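(S)-imine reductase (Streptomyces sp. GF3546, PDB 4OQY) probably reduces imines to S-configured amines with NADPH as hydride donor, as an imine reductase built on a Rossmann fold. Local coordinates at residues 119-123 against 124-128; 71-74 against 75-79. One frame throughout, in Å; residues are numbered along the deposited sequence.

Contact 1 (119-123 against 124-128); sequences VQVPP and PLIGK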
# COMPACT_ATOMS: atom_id res chain seq x y z
N VAL B 119 -13.16 5.65 -13.68
CA VAL B 119 -12.76 4.34 -14.25
C VAL B 119 -11.71 3.74 -13.33
O VAL B 119 -10.76 4.42 -12.95
CB VAL B 119 -12.25 4.48 -15.70
CG1 VAL B 119 -11.80 3.13 -16.26
CG2 VAL B 119 -13.34 5.09 -16.58
N GLN B 120 -11.89 2.49 -12.94
CA GLN B 120 -11.04 1.91 -11.91
C GLN B 120 -9.84 1.17 -12.46
O GLN B 120 -9.01 0.71 -11.66
CB GLN B 120 -11.84 0.95 -11.04
CG GLN B 120 -12.95 1.63 -10.27
CD GLN B 120 -13.98 0.64 -9.81
OE1 GLN B 120 -13.66 -0.53 -9.55
NE2 GLN B 120 -15.22 1.07 -9.71
N VAL B 121 -9.75 1.06 -13.78
CA VAL B 121 -8.78 0.21 -14.43
C VAL B 121 -8.06 0.95 -15.55
O VAL B 121 -8.59 1.88 -16.13
CB VAL B 121 -9.46 -1.02 -15.06
CG1 VAL B 121 -10.09 -1.90 -14.00
CG2 VAL B 121 -10.51 -0.60 -16.09
N PRO B 122 -6.84 0.49 -15.89
CA PRO B 122 -6.15 1.01 -17.07
C PRO B 122 -6.75 0.48 -18.40
O PRO B 122 -7.51 -0.51 -18.41
CB PRO B 122 -4.72 0.48 -16.88
CG PRO B 122 -4.94 -0.83 -16.21
CD PRO B 122 -6.07 -0.58 -15.24
N PRO B 123 -6.40 1.13 -19.52
CA PRO B 123 -7.05 0.83 -20.79
C PRO B 123 -7.12 -0.64 -21.22
O PRO B 123 -8.15 -1.03 -21.75
CB PRO B 123 -6.22 1.63 -21.79
CG PRO B 123 -5.75 2.79 -21.00
CD PRO B 123 -5.44 2.24 -19.65
N PRO B 124 -6.07 -1.45 -20.99
CA PRO B 124 -6.22 -2.83 -21.46
C PRO B 124 -7.30 -3.65 -20.75
O PRO B 124 -7.62 -4.73 -21.22
CB PRO B 124 -4.84 -3.47 -21.24
CG PRO B 124 -4.04 -2.51 -20.45
CD PRO B 124 -4.69 -1.16 -20.54
N LEU B 125 -7.86 -3.14 -19.64
CA LEU B 125 -8.92 -3.87 -18.93
C LEU B 125 -10.33 -3.41 -19.27
O LEU B 125 -11.31 -4.03 -18.83
CB LEU B 125 -8.70 -3.85 -17.41
CG LEU B 125 -7.44 -4.58 -16.91
CD1 LEU B 125 -7.52 -4.71 -15.40
CD2 LEU B 125 -7.28 -5.96 -17.53
N ILE B 126 -10.44 -2.38 -20.10
CA ILE B 126 -11.73 -1.95 -20.60
C ILE B 126 -12.31 -3.13 -21.38
O ILE B 126 -11.61 -3.78 -22.13
CB ILE B 126 -11.60 -0.73 -21.52
CG1 ILE B 126 -11.14 0.48 -20.70
CG2 ILE B 126 -12.91 -0.41 -22.23
CD1 ILE B 126 -12.13 0.93 -19.64
N GLY B 127 -13.60 -3.41 -21.19
CA GLY B 127 -14.24 -4.53 -21.89
C GLY B 127 -14.01 -5.89 -21.25
O GLY B 127 -14.47 -6.89 -21.78
N LYS B 128 -13.28 -5.94 -20.13
CA LYS B 128 -13.09 -7.19 -19.42
C LYS B 128 -14.05 -7.29 -18.24
O LYS B 128 -14.41 -6.26 -17.63
CB LYS B 128 -11.64 -7.39 -18.97
CG LYS B 128 -10.62 -7.30 -20.09
CD LYS B 128 -11.01 -8.11 -21.32
CE LYS B 128 -9.83 -8.37 -22.25
NZ LYS B 128 -9.19 -7.11 -22.70
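Val121 and Ile126 meet on the inside of a tight bend, Val119 joining them from the end of strand 113-119. The CD1 methyl of Ile126 is the common point: it lies 4.0 Å from CG1 of Val119 and 4.2 Å from CG2 of Val121. On Val119 the CG1 branch stands anti to the backbone N (chi1 178°), which brings it within contact of that methyl, and the two side chains meet roughly perpendicular. Val121 also meets Leu125, its CB 3.8 Å from Leu125 CB, while its CG1 faces the CD1 branch of the leucine. Cut back to an alanine, Val121 would lose both methyls, and a gap beside Leu125 CD1 would probably open, with Val119 left as the one partner of the Ile126 methyl in this bend.

Farther out come the prolines. The rings of Pro123 and Pro124 run alongside each other in the same direction, and Pro123 in turn packs on Met14 and Ala17 of helix 13-24. Two backbone bonds close the polar edge. The first, from Leu125 N to Pro122 O, spans 2.9 Å and is nearly straight at 162°; the second runs 3.1 Å from Ile126 N to Pro123 O, its donor well above the carbonyl plane. A type II turn from Leu125 to Lys128 follows, with Gly127 at the position where positive phi suits glycine, and the lysine's NZ turns back in a weak bond to Pro124 O. The whole is a proline-rich 3-10 turn leading into a type II beta turn, in the connection from strand 113-119 to strand 132-136 of the Rossmann-type domain, packed against the helix that bears the NADPH-binding Met14.

Contact 2 (71-74 against 75-79); sequences DAVY and AILEP
Leu77 lies back along the helix over Val73, the residue four places earlier. Its CB sits 3.5 Å from Val73 O, and CG is just as near that oxygen. With CG anti to its own carbonyl carbon (chi1 -63°), the chain brings the CD1 methyl to 4.0 Å from CG1 of Val73, the two side chains crossing obliquely. Beyond this pair, both residues rest on Leu65 of strand 62-65, and Leu77 also touches Trp106 of helix 97-109.

On the backbone, Val73 O accepts the amide of Leu77 at 2.9 Å from its N, in the carbonyl plane, and takes a second, weak bond from Ile76 N. Ile76 N has its main bond to Ala72 O, and Ile76 CG1 packs 3.5 Å from that same oxygen. Glu78 N, of the residue after Leu77, bonds Tyr74 O at 2.8 Å, the N-H pointing at it with an angle of 162°. The chemistry is therefore divided: backbone hydrogen bonds hold the helical turns together, while purely apolar, direction-free contact lets the buried Val73 and Leu77 form one apolar face against Leu65, in the sheet of the beta-alpha-beta unit.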
# COMPACT_ATOMS: atom_id res chain seq x y z
N ASP B 71 -10.01 20.85 -17.18
CA ASP B 71 -9.52 21.91 -18.06
C ASP B 71 -9.59 21.55 -19.53
O ASP B 71 -9.98 22.38 -20.35
CB ASP B 71 -8.06 22.29 -17.74
CG ASP B 71 -7.90 23.13 -16.47
OD1 ASP B 71 -8.86 23.76 -15.96
OD2 ASP B 71 -6.77 23.17 -15.97
N ALA B 72 -9.21 20.31 -19.85
CA ALA B 72 -9.29 19.78 -21.21
C ALA B 72 -10.73 19.66 -21.69
O ALA B 72 -11.06 19.97 -22.83
CB ALA B 72 -8.63 18.41 -21.29
N VAL B 73 -11.59 19.22 -20.79
CA VAL B 73 -13.02 19.17 -21.03
C VAL B 73 -13.59 20.55 -21.39
O VAL B 73 -14.27 20.70 -22.40
CB VAL B 73 -13.75 18.60 -19.80
CG1 VAL B 73 -15.26 18.76 -19.95
CG2 VAL B 73 -13.39 17.14 -19.59
N TYR B 74 -13.34 21.55 -20.55
CA TYR B 74 -13.81 22.90 -20.83
C TYR B 74 -13.24 23.52 -22.11
O TYR B 74 -13.95 24.19 -22.84
CB TYR B 74 -13.53 23.83 -19.66
CG TYR B 74 -14.38 23.53 -18.45
CD1 TYR B 74 -15.77 23.53 -18.54
CD2 TYR B 74 -13.81 23.24 -17.22
CE1 TYR B 74 -16.56 23.26 -17.43
CE2 TYR B 74 -14.58 22.97 -16.11
CZ TYR B 74 -15.95 22.97 -16.23
OH TYR B 74 -16.70 22.70 -15.12
N ALA B 75 -11.97 23.26 -22.38
CA ALA B 75 -11.35 23.76 -23.60
C ALA B 75 -12.10 23.27 -24.82
O ALA B 75 -12.30 24.01 -25.78
CB ALA B 75 -9.90 23.34 -23.68
N ILE B 76 -12.52 22.01 -24.80
CA ILE B 76 -13.25 21.45 -25.92
C ILE B 76 -14.71 21.92 -25.95
O ILE B 76 -15.24 22.24 -27.01
CB ILE B 76 -13.15 19.91 -25.93
CG1 ILE B 76 -11.71 19.52 -26.28
CG2 ILE B 76 -14.14 19.32 -26.94
CD1 ILE B 76 -11.36 18.06 -26.10
N LEU B 77 -15.37 21.99 -24.79
CA LEU B 77 -16.82 22.22 -24.76
C LEU B 77 -17.26 23.68 -24.67
O LEU B 77 -18.31 24.03 -25.20
CB LEU B 77 -17.48 21.36 -23.67
CG LEU B 77 -17.35 19.84 -23.88
CD1 LEU B 77 -18.07 19.08 -22.78
CD2 LEU B 77 -17.88 19.40 -25.24
N GLU B 78 -16.46 24.54 -24.04
CA GLU B 78 -16.89 25.93 -23.84
C GLU B 78 -17.23 26.62 -25.15
O GLU B 78 -18.25 27.29 -25.24
CB GLU B 78 -15.88 26.73 -23.01
CG GLU B 78 -16.22 28.22 -22.87
CD GLU B 78 -15.81 29.06 -24.10
OE1 GLU B 78 -14.88 28.66 -24.84
OE2 GLU B 78 -16.40 30.14 -24.31
N PRO B 79 -16.43 26.43 -26.21
CA PRO B 79 -16.82 27.07 -27.47
C PRO B 79 -18.05 26.48 -28.19
O PRO B 79 -18.54 27.08 -29.14
CB PRO B 79 -15.59 26.86 -28.37
CG PRO B 79 -14.46 26.46 -27.47
CD PRO B 79 -15.10 25.78 -26.30

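Contact 1 is a local turn in the loop after strand 113-119 and contact 2 a stretch of helix 70-77 and the residues just after it, both within the same Rossmann-type domain. Contact 2 comes earlier in the chain; their centres lie 25 Å apart and their nearest atoms about 12 Å, so they do not touch. Each borders a different set of NADPH-binding residues: in contact 1 the Pro123 side chain comes about 4 Å from that of Met14, and in contact 2 the Ile76 side chain comes about 3 Å from that of Arg34 and about 4 Å from that of Leu67. Both thus belong to the surroundings of the cofactor site, which holds no NADPH in this chain.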